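PDB 3IUS: NAD-dependent epimerase/dehydratase domain-containing protein from Ruegeria pomeroyi DSS-3, which is of unknown function but probably binds a nicotinamide dinucleotide through the Rossmann-type fold of the NAD-dependent epimerase/dehydratase family. Local coordinates for residues G76-L81 / Q136-V141; E57-D62 / A82-Q87; V115-P120 / G202-V207; F11-T16 / W29-T34. All coordinates share one frame; numbering follows the deposited sequence.

Overall arrangement
The four contacts illustrate how a Rossmann-type fold is tied together from pieces near and far in sequence. Interaction 4 comes first and closes the opening beta-alpha-beta unit; 57-62, 76-81, 82-87, 115-120, 136-141 and 202-207 follow, so that interaction 1 alternates along the chain with both 2 and 3. Interactions 1 and 2 share helix 79-90, their centres about 13 Å apart. Phe11 of interaction 4 touches Val80 of interaction 1 as well as Leu84 and Pro59 of interaction 2. Interaction 3 lies about 28 Å from interaction 2 between centres, yet Gln139 of interaction 1 touches Gly202 of interaction 3, and strands 204-207 and 30-35 belong to one parallel sheet.

Interaction 1 (G76-L81 / Q136-V141); sequences GGDPVL and QQWQAV
OE1 of Gln137 accepts the backbone N-H of Asp78 at 2.9 Å, in the plane of its own carbonyl group, and a water near Asp78 O also sits within bonding distance of this oxygen. Gln137 NE2 donates to Gly76 O at 3.1 Å, so the last turn of helix 126-140 grips the loop just ahead of helix 79-90 with both polar atoms of the Gln137 amide. That loop ends in a helix N-cap. Asp78 turns its carboxylate back over the first turn, where OD2 takes Leu81 N through its anti lone pair and Val80 N more weakly. With CG anti to the backbone N (chi1 -172°), the other oxygen is left facing the second helix, and Trp138 NE1 reaches OD1 at 2.9 Å from above the carboxylate plane, the two flat groups standing 83° apart. The indole is thereby fixed by its edge, while Tyr100 stacks on the ring as well. A leucine in place of Trp138 would probably leave Asp78 OD1 without this donor and deprive Leu81 of the flat surface beneath it. Gly77 has backbone angles that would jam a CB against the preceding carbonyl oxygen, and a CB would also strike Gln137 OE1. Leu81 CD1 sits 3.5 Å from the centroid of the five-membered ring of Trp138, 6° off its normal, in a CH-pi contact.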
loop_
_atom_site.group_PDB
_atom_site.type_symbol
_atom_site.label_atom_id
_atom_site.label_comp_id
_atom_site.label_asym_id
_atom_site.label_seq_id
_atom_site.Cartn_x
_atom_site.Cartn_y
_atom_site.Cartn_z
ATOM N N GLY A 76 -3.495 12.990 -14.546
ATOM C CA GLY A 76 -2.351 13.061 -15.439
ATOM C C GLY A 76 -1.394 11.909 -15.226
ATOM O O GLY A 76 -0.422 11.744 -15.968
ATOM N N GLY A 77 -1.679 11.095 -14.215
ATOM C CA GLY A 77 -0.810 9.991 -13.863
ATOM C C GLY A 77 0.033 10.298 -12.642
ATOM O O GLY A 77 -0.471 10.781 -11.625
ATOM N N ASP A 78 1.328 10.028 -12.741
ATOM C CA ASP A 78 2.209 10.153 -11.582
ATOM C C ASP A 78 2.816 11.541 -11.412
ATOM O O ASP A 78 3.541 12.016 -12.282
ATOM C CB ASP A 78 3.325 9.110 -11.640
ATOM C CG ASP A 78 4.147 9.074 -10.372
ATOM O OD1 ASP A 78 3.884 8.191 -9.528
ATOM O OD2 ASP A 78 5.044 9.931 -10.212
ATOM N N PRO A 79 2.541 12.180 -10.262
ATOM C CA PRO A 79 3.025 13.527 -9.934
ATOM C C PRO A 79 4.547 13.618 -9.801
ATOM O O PRO A 79 5.108 14.665 -10.114
ATOM C CB PRO A 79 2.356 13.821 -8.584
ATOM C CG PRO A 79 1.196 12.877 -8.516
ATOM C CD PRO A 79 1.645 11.649 -9.223
ATOM N N VAL A 80 5.200 12.553 -9.336
ATOM C CA VAL A 80 6.654 12.555 -9.192
ATOM C C VAL A 80 7.313 12.598 -10.571
ATOM O O VAL A 80 8.219 13.392 -10.812
ATOM C CB VAL A 80 7.168 11.336 -8.388
ATOM C CG1 VAL A 80 8.685 11.213 -8.503
ATOM C CG2 VAL A 80 6.752 11.444 -6.925
ATOM N N LEU A 81 6.838 11.756 -11.481
ATOM C CA LEU A 81 7.344 11.762 -12.852
ATOM C C LEU A 81 6.995 13.072 -13.554
ATOM O O LEU A 81 7.760 13.568 -14.375
ATOM C CB LEU A 81 6.791 10.571 -13.643
ATOM C CG LEU A 81 7.320 9.180 -13.283
ATOM C CD1 LEU A 81 6.586 8.101 -14.070
ATOM C CD2 LEU A 81 8.822 9.094 -13.517
ATOM N N GLN A 136 2.220 2.523 -15.958
ATOM C CA GLN A 136 2.709 2.500 -17.335
ATOM C C GLN A 136 3.787 3.553 -17.554
ATOM O O GLN A 136 4.771 3.316 -18.267
ATOM C CB GLN A 136 1.545 2.677 -18.323
ATOM C CG GLN A 136 0.627 1.449 -18.394
ATOM C CD GLN A 136 -0.742 1.732 -18.996
ATOM O OE1 GLN A 136 -1.077 2.873 -19.320
ATOM N NE2 GLN A 136 -1.541 0.684 -19.148
ATOM N N GLN A 137 3.601 4.714 -16.940
ATOM C CA GLN A 137 4.585 5.790 -17.037
ATOM C C GLN A 137 5.914 5.360 -16.418
ATOM O O GLN A 137 6.977 5.539 -17.012
ATOM C CB GLN A 137 4.047 7.071 -16.389
ATOM C CG GLN A 137 2.918 7.711 -17.179
ATOM C CD GLN A 137 2.209 8.825 -16.419
ATOM O OE1 GLN A 137 2.325 8.940 -15.197
ATOM N NE2 GLN A 137 1.453 9.640 -17.145
ATOM N N TRP A 138 5.851 4.772 -15.231
ATOM C CA TRP A 138 7.053 4.262 -14.583
ATOM C C TRP A 138 7.717 3.156 -15.409
ATOM O O TRP A 138 8.927 3.168 -15.604
ATOM C CB TRP A 138 6.733 3.782 -13.167
ATOM C CG TRP A 138 6.613 4.912 -12.199
ATOM C CD1 TRP A 138 5.465 5.410 -11.649
ATOM C CD2 TRP A 138 7.685 5.693 -11.665
ATOM N NE1 TRP A 138 5.757 6.454 -10.805
ATOM C CE2 TRP A 138 7.115 6.648 -10.797
ATOM C CE3 TRP A 138 9.072 5.679 -11.835
ATOM C CZ2 TRP A 138 7.886 7.579 -10.102
ATOM C CZ3 TRP A 138 9.835 6.604 -11.146
ATOM C CH2 TRP A 138 9.240 7.540 -10.289
ATOM N N GLN A 139 6.918 2.223 -15.921
ATOM C CA GLN A 139 7.461 1.100 -16.686
ATOM C C GLN A 139 8.088 1.531 -18.015
ATOM O O GLN A 139 8.816 0.758 -18.636
ATOM C CB GLN A 139 6.389 0.029 -16.928
ATOM C CG GLN A 139 5.947 -0.726 -15.674
ATOM C CD GLN A 139 6.874 -1.876 -15.318
ATOM O OE1 GLN A 139 7.949 -2.025 -15.899
ATOM N NE2 GLN A 139 6.459 -2.700 -14.362
ATOM N N ALA A 140 7.808 2.758 -18.445
ATOM C CA ALA A 140 8.354 3.260 -19.709
ATOM C C ALA A 140 9.758 3.854 -19.583
ATOM O O ALA A 140 10.462 4.003 -20.584
ATOM C CB ALA A 140 7.408 4.272 -20.336
ATOM N N VAL A 141 10.164 4.189 -18.362
ATOM C CA VAL A 141 11.473 4.801 -18.127
ATOM C C VAL A 141 12.600 3.813 -18.434
ATOM O O VAL A 141 12.803 2.845 -17.710
ATOM C CB VAL A 141 11.620 5.303 -16.679
ATOM C CG1 VAL A 141 12.911 6.082 -16.518
ATOM C CG2 VAL A 141 10.418 6.168 -16.278
HETATM O O HOH W 1 2.836 12.140 -15.006
#

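Interaction 2 (E57-D62 / A82-Q87); sequences EEPSLD and AALGDQ
Leu84 reaches from helix 79-90 into the loop 57-62 and divides its two methyl groups between apolar and polar neighbours. On the buried side packing is at ordinary distance: Leu84 CD1 is 4.1 Å from Pro59 CD, where Trp54 and Phe11 also touch both residues. Farther along the helix, Leu61 CD1 meets Gln87 CB at 4.0 Å, the two side chains crossing at about a right angle, and Leu61 itself rests against Leu9 of strand 7-11. Glu58, fully extended, presses more closely, its CD and OE1 each 3.3 Å from Leu84 CD2. Its polar end, on the solvent side, is more loosely held. The carboxylate faces the amide of Gln87 from the opposite direction, the planes 89° apart and OE1 3.1 Å from Gln87 NE2, a bend at chi2 (92°) carrying the amide across to the acid. A water bridges the outer side, donating to Ala83 O at 3.0 Å and weakly to Glu58 OE2. An alanine at Gln87 would keep CB against Leu61, but would probably leave the Glu58 carboxylate without its amide neighbour and freer to turn. Within the loop, Ser60 OG accepts Asp62 N in an ST turn just beyond Pro59. Apolar inside and polar outside, the arrangement is that of a connecting loop laid against a sheet-flanking helix in a Rossmann-type alpha/beta fold.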
loop_
_atom_site.group_PDB
_atom_site.type_symbol
_atom_site.label_atom_id
_atom_site.label_comp_id
_atom_site.label_asym_id
_atom_site.label_seq_id
_atom_site.Cartn_x
_atom_site.Cartn_y
_atom_site.Cartn_z
ATOM N N GLU A 57 11.118 23.207 -2.868
ATOM C CA GLU A 57 12.388 23.024 -3.547
ATOM C C GLU A 57 12.450 21.613 -4.110
ATOM O O GLU A 57 11.849 20.690 -3.566
ATOM C CB GLU A 57 13.567 23.291 -2.610
ATOM C CG GLU A 57 13.778 24.767 -2.285
ATOM C CD GLU A 57 13.853 25.650 -3.530
ATOM O OE1 GLU A 57 14.151 25.128 -4.630
ATOM O OE2 GLU A 57 13.609 26.871 -3.403
ATOM N N GLU A 58 13.165 21.455 -5.215
ATOM C CA GLU A 58 13.323 20.152 -5.832
ATOM C C GLU A 58 14.213 19.287 -4.948
ATOM O O GLU A 58 15.311 19.696 -4.580
ATOM C CB GLU A 58 13.936 20.320 -7.221
ATOM C CG GLU A 58 14.213 19.028 -7.953
ATOM C CD GLU A 58 14.717 19.265 -9.367
ATOM O OE1 GLU A 58 15.527 18.448 -9.859
ATOM O OE2 GLU A 58 14.304 20.275 -9.981
ATOM N N PRO A 59 13.731 18.088 -4.579
ATOM C CA PRO A 59 14.564 17.163 -3.804
ATOM C C PRO A 59 15.791 16.763 -4.619
ATOM O O PRO A 59 15.668 16.516 -5.821
ATOM C CB PRO A 59 13.651 15.948 -3.603
ATOM C CG PRO A 59 12.268 16.457 -3.820
ATOM C CD PRO A 59 12.393 17.537 -4.846
ATOM N N SER A 60 16.953 16.708 -3.980
ATOM C CA SER A 60 18.180 16.334 -4.674
ATOM C C SER A 60 18.290 14.828 -4.876
ATOM O O SER A 60 17.900 14.044 -4.012
ATOM C CB SER A 60 19.405 16.830 -3.914
ATOM O OG SER A 60 20.589 16.406 -4.569
ATOM N N LEU A 61 18.838 14.427 -6.019
ATOM C CA LEU A 61 19.014 13.013 -6.325
ATOM C C LEU A 61 20.460 12.594 -6.135
ATOM O O LEU A 61 20.812 11.438 -6.361
ATOM C CB LEU A 61 18.561 12.703 -7.756
ATOM C CG LEU A 61 17.058 12.802 -8.010
ATOM C CD1 LEU A 61 16.735 12.668 -9.495
ATOM C CD2 LEU A 61 16.321 11.750 -7.197
ATOM N N ASP A 62 21.300 13.534 -5.714
ATOM C CA ASP A 62 22.708 13.227 -5.497
ATOM C C ASP A 62 22.896 12.195 -4.397
ATOM O O ASP A 62 22.377 12.348 -3.283
ATOM C CB ASP A 62 23.513 14.479 -5.157
ATOM C CG ASP A 62 24.999 14.189 -5.044
ATOM O OD1 ASP A 62 25.581 13.693 -6.034
ATOM O OD2 ASP A 62 25.581 14.445 -3.968
ATOM N N ALA A 82 5.837 13.638 -13.232
ATOM C CA ALA A 82 5.410 14.883 -13.864
ATOM C C ALA A 82 6.378 16.023 -13.540
ATOM O O ALA A 82 6.648 16.880 -14.382
ATOM C CB ALA A 82 3.989 15.243 -13.437
ATOM N N ALA A 83 6.911 16.016 -12.321
ATOM C CA ALA A 83 7.777 17.095 -11.860
ATOM C C ALA A 83 9.259 16.792 -12.057
ATOM O O ALA A 83 10.070 17.705 -12.200
ATOM C CB ALA A 83 7.493 17.414 -10.393
ATOM N N LEU A 84 9.612 15.511 -12.066
ATOM C CA LEU A 84 11.013 15.119 -11.993
ATOM C C LEU A 84 11.384 13.985 -12.942
ATOM O O LEU A 84 12.486 13.448 -12.863
ATOM C CB LEU A 84 11.356 14.708 -10.559
ATOM C CG LEU A 84 11.532 15.839 -9.545
ATOM C CD1 LEU A 84 11.380 15.314 -8.126
ATOM C CD2 LEU A 84 12.884 16.506 -9.734
ATOM N N GLY A 85 10.465 13.622 -13.832
ATOM C CA GLY A 85 10.662 12.485 -14.715
ATOM C C GLY A 85 11.917 12.574 -15.563
ATOM O O GLY A 85 12.624 11.579 -15.744
ATOM N N ASP A 86 12.193 13.767 -16.081
ATOM C CA ASP A 86 13.383 14.001 -16.896
ATOM C C ASP A 86 14.661 13.660 -16.141
ATOM O O ASP A 86 15.555 13.011 -16.681
ATOM C CB ASP A 86 13.443 15.462 -17.357
ATOM C CG ASP A 86 12.482 15.762 -18.496
ATOM O OD1 ASP A 86 11.603 14.920 -18.782
ATOM O OD2 ASP A 86 12.611 16.844 -19.109
ATOM N N GLN A 87 14.741 14.108 -14.892
ATOM C CA GLN A 87 15.932 13.909 -14.070
ATOM C C GLN A 87 16.118 12.438 -13.716
ATOM O O GLN A 87 17.208 11.880 -13.856
ATOM C CB GLN A 87 15.850 14.752 -12.792
ATOM C CG GLN A 87 15.904 16.267 -13.016
ATOM C CD GLN A 87 14.531 16.911 -13.158
ATOM O OE1 GLN A 87 13.573 16.289 -13.625
ATOM N NE2 GLN A 87 14.432 18.173 -12.754
HETATM O O HOH W 2 10.844 19.980 -10.335
#

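Interaction 3 (V115-P120 / G202-V207); sequences VDETTP and GAVYNV
Glu117 OE2 receives the backbone N-H of Asn206 at 2.9 Å in a nearly straight bond (174°), the donor arriving on the anti side and somewhat out of the carboxylate plane. The same oxygen accepts from a water 2.9 Å away, which also donates to Asn206 O, so one carboxylate oxygen is coupled to both backbone polar groups of Asn206. The flat ends lie over one another, carboxylate and Asn206 amide being stacked with their planes 8° apart. Glu117 CG, beside the backbone N (chi1 -66°), lies 3.3 Å from Val204 O, an oxygen that this contact buries without a polar partner, and the chain then folds at its second torsion to turn the carboxylate to the strand. Behind Glu117, a type I beta turn from Asp116 to Thr119 sets its backbone. Asp116 OD1 takes Thr118 N at 2.7 Å, an Asx turn, and also accepts the hydroxyl of Thr118, while Thr119 OG1 accepts Asp116 N. Farther out, strand 204-207 bonds to strand 146-155 of the main sheet, and Arg259 of helix 258-262 forms a salt bridge with Glu117 OE1. With an arginine at one oxygen and an N-H plus water at the other, the carboxylate is likely to remain ionised.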
loop_
_atom_site.group_PDB
_atom_site.type_symbol
_atom_site.label_atom_id
_atom_site.label_comp_id
_atom_site.label_asym_id
_atom_site.label_seq_id
_atom_site.Cartn_x
_atom_site.Cartn_y
_atom_site.Cartn_z
ATOM N N VAL A 115 -7.039 -13.502 -9.331
ATOM C CA VAL A 115 -6.196 -12.787 -10.272
ATOM C C VAL A 115 -4.756 -12.851 -9.788
ATOM O O VAL A 115 -4.495 -13.025 -8.601
ATOM C CB VAL A 115 -6.637 -11.306 -10.406
ATOM C CG1 VAL A 115 -8.102 -11.230 -10.829
ATOM C CG2 VAL A 115 -6.433 -10.548 -9.089
ATOM N N ASP A 116 -3.811 -12.759 -10.715
ATOM C CA ASP A 116 -2.414 -12.676 -10.330
ATOM C C ASP A 116 -1.745 -11.550 -11.104
ATOM O O ASP A 116 -2.414 -10.768 -11.780
ATOM C CB ASP A 116 -1.682 -14.020 -10.496
ATOM C CG ASP A 116 -1.670 -14.528 -11.935
ATOM O OD1 ASP A 116 -1.638 -13.708 -12.872
ATOM O OD2 ASP A 116 -1.677 -15.767 -12.121
ATOM N N GLU A 117 -0.428 -11.470 -11.003
ATOM C CA GLU A 117 0.304 -10.378 -11.617
ATOM C C GLU A 117 0.265 -10.423 -13.149
ATOM O O GLU A 117 0.663 -9.461 -13.797
ATOM C CB GLU A 117 1.750 -10.342 -11.110
ATOM C CG GLU A 117 1.898 -10.018 -9.619
ATOM C CD GLU A 117 1.793 -11.238 -8.718
ATOM O OE1 GLU A 117 1.272 -12.285 -9.162
ATOM O OE2 GLU A 117 2.237 -11.146 -7.552
ATOM N N THR A 118 -0.230 -11.522 -13.721
ATOM C CA THR A 118 -0.341 -11.634 -15.183
ATOM C C THR A 118 -1.736 -11.300 -15.697
ATOM O O THR A 118 -1.975 -11.255 -16.901
ATOM C CB THR A 118 0.034 -13.047 -15.695
ATOM O OG1 THR A 118 -0.991 -13.986 -15.333
ATOM C CG2 THR A 118 1.368 -13.492 -15.123
ATOM N N THR A 119 -2.668 -11.083 -14.780
ATOM C CA THR A 119 -4.033 -10.770 -15.161
ATOM C C THR A 119 -4.145 -9.395 -15.824
ATOM O O THR A 119 -3.574 -8.423 -15.340
ATOM C CB THR A 119 -4.939 -10.835 -13.928
ATOM O OG1 THR A 119 -4.864 -12.154 -13.378
ATOM C CG2 THR A 119 -6.382 -10.520 -14.295
ATOM N N PRO A 120 -4.885 -9.314 -16.943
ATOM C CA PRO A 120 -5.078 -8.032 -17.636
ATOM C C PRO A 120 -5.654 -6.945 -16.722
ATOM O O PRO A 120 -6.423 -7.253 -15.817
ATOM C CB PRO A 120 -6.088 -8.382 -18.736
ATOM C CG PRO A 120 -5.863 -9.839 -18.998
ATOM C CD PRO A 120 -5.523 -10.434 -17.658
ATOM N N GLY A 202 11.584 -4.533 -13.473
ATOM C CA GLY A 202 10.376 -4.771 -14.244
ATOM C C GLY A 202 9.321 -5.614 -13.541
ATOM O O GLY A 202 8.187 -5.706 -14.005
ATOM N N ALA A 203 9.689 -6.220 -12.417
ATOM C CA ALA A 203 8.805 -7.149 -11.728
ATOM C C ALA A 203 7.618 -6.426 -11.111
ATOM O O ALA A 203 7.746 -5.293 -10.676
ATOM C CB ALA A 203 9.561 -7.913 -10.662
ATOM N N VAL A 204 6.475 -7.105 -11.106
ATOM C CA VAL A 204 5.272 -6.655 -10.413
ATOM C C VAL A 204 4.935 -7.677 -9.332
ATOM O O VAL A 204 4.984 -8.881 -9.575
ATOM C CB VAL A 204 4.083 -6.547 -11.386
ATOM C CG1 VAL A 204 2.825 -6.091 -10.651
ATOM C CG2 VAL A 204 4.407 -5.597 -12.515
ATOM N N TYR A 205 4.566 -7.206 -8.140
ATOM C CA TYR A 205 4.243 -8.096 -7.036
ATOM C C TYR A 205 2.943 -7.651 -6.415
ATOM O O TYR A 205 2.810 -6.486 -6.060
ATOM C CB TYR A 205 5.304 -8.028 -5.937
ATOM C CG TYR A 205 6.711 -8.272 -6.417
ATOM C CD1 TYR A 205 7.220 -9.558 -6.499
ATOM C CD2 TYR A 205 7.532 -7.213 -6.770
ATOM C CE1 TYR A 205 8.511 -9.785 -6.939
ATOM C CE2 TYR A 205 8.824 -7.427 -7.211
ATOM C CZ TYR A 205 9.310 -8.712 -7.283
ATOM O OH TYR A 205 10.599 -8.920 -7.729
ATOM N N ASN A 206 2.002 -8.579 -6.297
ATOM C CA ASN A 206 0.822 -8.363 -5.461
ATOM C C ASN A 206 1.224 -8.433 -3.997
ATOM O O ASN A 206 1.927 -9.354 -3.592
ATOM C CB ASN A 206 -0.227 -9.439 -5.715
ATOM C CG ASN A 206 -0.883 -9.314 -7.061
ATOM O OD1 ASN A 206 -1.466 -10.278 -7.566
ATOM N ND2 ASN A 206 -0.798 -8.136 -7.659
ATOM N N VAL A 207 0.754 -7.487 -3.186
ATOM C CA VAL A 207 1.113 -7.481 -1.777
ATOM C C VAL A 207 -0.160 -7.493 -0.958
ATOM O O VAL A 207 -0.742 -6.449 -0.685
ATOM C CB VAL A 207 2.003 -6.276 -1.396
ATOM C CG1 VAL A 207 2.451 -6.395 0.051
ATOM C CG2 VAL A 207 3.224 -6.210 -2.314
HETATM O O HOH W 3 2.829 -11.788 -4.837
#

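Interaction 4 (F11-T16 / W29-T34); sequences FGHGYT and WRIIGT
Thr34 of strand 30-35 meets the turn that holds Gly12 and His13. Its hydroxyl stands between its own backbone N and carbonyl carbon (chi1 85°), a setting that points OG1 at Gly12 N, 3.0 Å away and nearly in line with the N-H. The carbonyl next to it takes His13 N, with Thr34 O at 2.8 Å and the donor in the carbonyl plane. The methyl CG2 of Thr34, on the other branch, meets Phe11 CD1 at 4.2 Å, obliquely to the ring. His13 packs on the strand, CB 3.6 Å from Gly33 CA, where a CB on Gly33 would collide with His13 CG; the ring meets Gly33 and Ile31 obliquely, CE1 touching Ile31 CG2. Both ring nitrogens are held by serines, ND1 by Ser10 and NE2 by Ser21 and Ser47. Gly12 and Gly14 resemble the glycine-rich pattern that in Rossmann proteins wraps the dinucleotide phosphates, and a formate, probably from the crystallisation liquor, lies near Gly12, which would be compatible with a pocket. The turn thus links strand 7-11 to helix 15-24 against strand 30-35, with strand 49-53 beyond, where Ala49 also touches His13.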
loop_
_atom_site.group_PDB
_atom_site.type_symbol
_atom_site.label_atom_id
_atom_site.label_comp_id
_atom_site.label_asym_id
_atom_site.label_seq_id
_atom_site.Cartn_x
_atom_site.Cartn_y
_atom_site.Cartn_z
ATOM N N PHE A 11 9.351 9.449 -1.633
ATOM C CA PHE A 11 8.388 10.501 -1.959
ATOM C C PHE A 11 7.051 10.192 -1.311
ATOM O O PHE A 11 6.499 9.104 -1.495
ATOM C CB PHE A 11 8.198 10.620 -3.474
ATOM C CG PHE A 11 9.413 11.106 -4.203
ATOM C CD1 PHE A 11 9.630 12.463 -4.392
ATOM C CD2 PHE A 11 10.333 10.207 -4.712
ATOM C CE1 PHE A 11 10.749 12.913 -5.071
ATOM C CE2 PHE A 11 11.452 10.646 -5.389
ATOM C CZ PHE A 11 11.664 12.000 -5.564
ATOM N N GLY A 12 6.516 11.154 -0.571
ATOM C CA GLY A 12 5.286 10.928 0.160
ATOM C C GLY A 12 5.531 9.910 1.254
ATOM O O GLY A 12 4.841 8.895 1.347
ATOM N N HIS A 13 6.539 10.189 2.074
ATOM C CA HIS A 13 6.937 9.317 3.172
ATOM C C HIS A 13 5.858 9.281 4.249
ATOM O O HIS A 13 5.933 10.013 5.235
ATOM C CB HIS A 13 8.236 9.835 3.777
ATOM C CG HIS A 13 8.927 8.855 4.673
ATOM N ND1 HIS A 13 9.719 7.835 4.190
ATOM C CD2 HIS A 13 8.966 8.755 6.023
ATOM C CE1 HIS A 13 10.206 7.142 5.205
ATOM N NE2 HIS A 13 9.765 7.680 6.328
ATOM N N GLY A 14 4.863 8.420 4.060
ATOM C CA GLY A 14 3.731 8.356 4.969
ATOM C C GLY A 14 3.688 7.094 5.811
ATOM O O GLY A 14 4.722 6.537 6.169
ATOM N N TYR A 15 2.475 6.647 6.115
ATOM C CA TYR A 15 2.248 5.519 7.010
ATOM C C TYR A 15 3.127 4.307 6.697
ATOM O O TYR A 15 3.847 3.816 7.568
ATOM C CB TYR A 15 0.765 5.133 6.998
ATOM C CG TYR A 15 0.407 4.056 7.997
ATOM C CD1 TYR A 15 0.277 4.351 9.350
ATOM C CD2 TYR A 15 0.199 2.749 7.587
ATOM C CE1 TYR A 15 -0.043 3.361 10.268
ATOM C CE2 TYR A 15 -0.120 1.756 8.492
ATOM C CZ TYR A 15 -0.243 2.065 9.829
ATOM O OH TYR A 15 -0.560 1.071 10.723
ATOM N N THR A 16 3.071 3.841 5.453
ATOM C CA THR A 16 3.809 2.654 5.032
ATOM C C THR A 16 5.319 2.871 5.018
ATOM O O THR A 16 6.068 2.087 5.597
ATOM C CB THR A 16 3.343 2.174 3.642
ATOM O OG1 THR A 16 1.991 1.711 3.732
ATOM C CG2 THR A 16 4.226 1.047 3.123
ATOM N N TRP A 29 21.153 2.619 6.989
ATOM C CA TRP A 29 20.601 3.321 5.836
ATOM C C TRP A 29 20.412 4.810 6.100
ATOM O O TRP A 29 20.086 5.218 7.214
ATOM C CB TRP A 29 19.251 2.717 5.441
ATOM C CG TRP A 29 19.354 1.417 4.724
ATOM C CD1 TRP A 29 19.643 0.200 5.269
ATOM C CD2 TRP A 29 19.163 1.196 3.324
ATOM N NE1 TRP A 29 19.646 -0.766 4.295
ATOM C CE2 TRP A 29 19.352 -0.180 3.091
ATOM C CE3 TRP A 29 18.846 2.027 2.244
ATOM C CZ2 TRP A 29 19.236 -0.745 1.821
ATOM C CZ3 TRP A 29 18.734 1.465 0.984
ATOM C CH2 TRP A 29 18.929 0.093 0.784
ATOM N N ARG A 30 20.617 5.616 5.065
ATOM C CA ARG A 30 20.193 7.006 5.100
ATOM C C ARG A 30 18.865 7.119 4.358
ATOM O O ARG A 30 18.764 6.708 3.205
ATOM C CB ARG A 30 21.231 7.914 4.444
ATOM C CG ARG A 30 20.800 9.370 4.384
ATOM C CD ARG A 30 21.729 10.210 3.531
ATOM N NE ARG A 30 21.291 11.600 3.495
ATOM C CZ ARG A 30 21.551 12.441 2.500
ATOM N NH1 ARG A 30 22.253 12.035 1.452
ATOM N NH2 ARG A 30 21.104 13.688 2.556
ATOM N N ILE A 31 17.846 7.656 5.025
ATOM C CA ILE A 31 16.540 7.845 4.401
ATOM C C ILE A 31 16.154 9.323 4.355
ATOM O O ILE A 31 16.336 10.059 5.329
ATOM C CB ILE A 31 15.416 7.056 5.126
ATOM C CG1 ILE A 31 15.780 5.575 5.260
ATOM C CG2 ILE A 31 14.097 7.204 4.385
ATOM C CD1 ILE A 31 16.628 5.272 6.468
ATOM N N ILE A 32 15.630 9.739 3.207
ATOM C CA ILE A 32 15.116 11.087 3.002
ATOM C C ILE A 32 13.639 10.977 2.632
ATOM O O ILE A 32 13.291 10.325 1.650
ATOM C CB ILE A 32 15.864 11.783 1.853
ATOM C CG1 ILE A 32 17.370 11.766 2.114
ATOM C CG2 ILE A 32 15.354 13.208 1.651
ATOM C CD1 ILE A 32 18.198 12.105 0.896
ATOM N N GLY A 33 12.766 11.594 3.423
ATOM C CA GLY A 33 11.339 11.473 3.185
ATOM C C GLY A 33 10.674 12.806 2.906
ATOM O O GLY A 33 10.940 13.797 3.589
ATOM N N THR A 34 9.804 12.835 1.903
ATOM C CA THR A 34 9.114 14.068 1.547
ATOM C C THR A 34 7.648 14.049 1.966
ATOM O O THR A 34 7.030 12.986 2.100
ATOM C CB THR A 34 9.170 14.343 0.039
ATOM O OG1 THR A 34 8.102 13.648 -0.615
ATOM C CG2 THR A 34 10.512 13.893 -0.544
#